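Local coordinates for uncharacterized protein YPL067C (Saccharomyces cerevisiae, PDB 5KCI), which is of unknown function but may be connected with histidine triads and amyloid toxicity, at residues Pro100-Leu105 and Leu170-Arg175. Residues are numbered along the deposited sequence; the frame is centred on the assembly and turned at random.
Sequences PGVVHL and LLFFPR
V103 and L171 form the hydrogen-bonded pair where the two central strands of a four-stranded antiparallel sheet run side by side, flanked by the non-hydrogen-bonded pairs V102–F172 and H104–L170. V103 N reaches L171 O at 2.8 Å in the carbonyl plane, and L171 N returns the bond to V103 O. Past the strand ends F173 N still bonds G101 O, but from above the carbonyl plane, 48° out of it. G101, at phi 101°, brings its CA against F173 O in a CA-H...O contact of 3.3 Å. On one face, L170 CD2 lies over the H104 ring, 4.1 Å from its centroid, a CH-pi contact, while H104 NE2 bonds H168. V102 CG2, anti to its own carbonyl carbon, presses on F172 CD1 at 3.4 Å, and W19 of helix 19-28 stacks on the F172 ring. The other face, packed against helix 180-193, joins L105 CD1 to L171 CD1 and V103 CG2 to F173 CD1, both oblique meetings. R175, its chain bent at chi2 (-74°), folds back to lay one guanidinium face over the P100–G101 peptide, with G101 N 3.6 Å above the plane.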
loop_
_atom_site.group_PDB
_atom_site.type_symbol
_atom_site.label_atom_id
_atom_site.label_comp_id
_atom_site.label_asym_id
_atom_site.label_seq_id
_atom_site.Cartn_x
_atom_site.Cartn_y
_atom_site.Cartn_z
ATOM N N PRO A 100 3.280 17.691 2.910
ATOM C CA PRO A 100 2.062 17.645 3.718
ATOM C C PRO A 100 0.862 17.329 2.845
ATOM O O PRO A 100 0.748 17.810 1.716
ATOM C CB PRO A 100 1.968 19.061 4.308
ATOM C CG PRO A 100 3.335 19.565 4.298
ATOM C CD PRO A 100 4.011 18.958 3.096
ATOM N N GLY A 101 -0.020 16.493 3.362
ATOM C CA GLY A 101 -1.240 16.144 2.678
ATOM C C GLY A 101 -1.176 14.799 1.997
ATOM O O GLY A 101 -2.226 14.209 1.709
ATOM N N VAL A 102 0.035 14.293 1.765
ATOM C CA VAL A 102 0.204 12.948 1.214
ATOM C C VAL A 102 0.143 11.925 2.338
ATOM O O VAL A 102 0.946 11.953 3.278
ATOM C CB VAL A 102 1.518 12.835 0.438
ATOM C CG1 VAL A 102 1.689 11.389 -0.080
ATOM C CG2 VAL A 102 1.522 13.813 -0.730
ATOM N N VAL A 103 -0.779 10.976 2.204
ATOM C CA VAL A 103 -1.045 9.954 3.196
ATOM C C VAL A 103 -0.468 8.666 2.642
ATOM O O VAL A 103 -0.716 8.336 1.480
ATOM C CB VAL A 103 -2.551 9.824 3.445
ATOM C CG1 VAL A 103 -2.862 8.698 4.355
ATOM C CG2 VAL A 103 -3.088 11.141 4.048
ATOM N N HIS A 104 0.303 7.960 3.458
ATOM C CA HIS A 104 1.023 6.764 3.008
ATOM C C HIS A 104 0.336 5.547 3.611
ATOM O O HIS A 104 0.451 5.297 4.820
ATOM C CB HIS A 104 2.473 6.867 3.464
ATOM C CG HIS A 104 3.354 5.796 2.940
ATOM N ND1 HIS A 104 4.725 5.888 3.003
ATOM C CD2 HIS A 104 3.078 4.613 2.342
ATOM C CE1 HIS A 104 5.263 4.796 2.488
ATOM N NE2 HIS A 104 4.285 4.001 2.085
ATOM N N LEU A 105 -0.379 4.800 2.788
ATOM C CA LEU A 105 -1.056 3.583 3.223
ATOM C C LEU A 105 -0.327 2.375 2.664
ATOM O O LEU A 105 0.466 2.495 1.738
ATOM C CB LEU A 105 -2.516 3.538 2.757
ATOM C CG LEU A 105 -3.377 4.758 3.070
ATOM C CD1 LEU A 105 -4.789 4.551 2.531
ATOM C CD2 LEU A 105 -3.412 5.010 4.575
ATOM N N LEU A 170 -0.637 5.765 -2.013
ATOM C CA LEU A 170 -0.497 7.153 -1.610
ATOM C C LEU A 170 -1.743 7.908 -2.018
ATOM O O LEU A 170 -2.188 7.795 -3.161
ATOM C CB LEU A 170 0.716 7.805 -2.282
ATOM C CG LEU A 170 2.041 7.046 -2.127
ATOM C CD1 LEU A 170 3.163 7.872 -2.730
ATOM C CD2 LEU A 170 2.360 6.737 -0.700
ATOM N N LEU A 171 -2.254 8.729 -1.085
ATOM C CA LEU A 171 -3.435 9.539 -1.322
ATOM C C LEU A 171 -3.048 10.977 -1.061
ATOM O O LEU A 171 -2.491 11.263 -0.001
ATOM C CB LEU A 171 -4.573 9.165 -0.375
ATOM C CG LEU A 171 -5.013 7.707 -0.348
ATOM C CD1 LEU A 171 -6.190 7.550 0.580
ATOM C CD2 LEU A 171 -5.327 7.235 -1.745
ATOM N N PHE A 172 -3.328 11.877 -2.008
ATOM C CA PHE A 172 -2.944 13.275 -1.831
ATOM C C PHE A 172 -4.178 14.105 -1.491
ATOM O O PHE A 172 -5.138 14.163 -2.274
ATOM C CB PHE A 172 -2.244 13.821 -3.076
ATOM C CG PHE A 172 -1.659 15.235 -2.910
ATOM C CD1 PHE A 172 -1.168 15.687 -1.691
ATOM C CD2 PHE A 172 -1.549 16.069 -4.013
ATOM C CE1 PHE A 172 -0.627 16.956 -1.571
ATOM C CE2 PHE A 172 -0.987 17.337 -3.893
ATOM C CZ PHE A 172 -0.530 17.769 -2.665
ATOM N N PHE A 173 -4.112 14.780 -0.338
ATOM C CA PHE A 173 -5.132 15.710 0.131
ATOM C C PHE A 173 -4.463 17.083 0.190
ATOM O O PHE A 173 -3.881 17.438 1.213
ATOM C CB PHE A 173 -5.663 15.308 1.507
ATOM C CG PHE A 173 -6.311 13.952 1.563
ATOM C CD1 PHE A 173 -5.568 12.832 1.860
ATOM C CD2 PHE A 173 -7.660 13.806 1.379
ATOM C CE1 PHE A 173 -6.165 11.616 1.961
ATOM C CE2 PHE A 173 -8.261 12.596 1.474
ATOM C CZ PHE A 173 -7.498 11.473 1.752
ATOM N N PRO A 174 -4.495 17.872 -0.884
ATOM C CA PRO A 174 -3.827 19.185 -0.846
ATOM C C PRO A 174 -4.336 20.055 0.302
ATOM O O PRO A 174 -5.508 20.016 0.667
ATOM C CB PRO A 174 -4.165 19.803 -2.208
ATOM C CG PRO A 174 -4.510 18.605 -3.094
ATOM C CD PRO A 174 -5.200 17.649 -2.148
ATOM N N ARG A 175 -3.417 20.807 0.890
ATOM C CA ARG A 175 -3.755 21.628 2.055
ATOM C C ARG A 175 -4.785 22.703 1.701
ATOM O O ARG A 175 -5.544 23.156 2.571
ATOM C CB ARG A 175 -2.474 22.232 2.624
ATOM C CG ARG A 175 -1.648 21.259 3.464
ATOM C CD ARG A 175 -2.284 20.997 4.824
ATOM N NE ARG A 175 -1.420 20.193 5.688
ATOM C CZ ARG A 175 -1.618 18.912 6.000
ATOM N NH1 ARG A 175 -2.673 18.239 5.543
ATOM N NH2 ARG A 175 -0.752 18.295 6.792
HETATM O O HOH W 1 0.182 15.046 6.081
#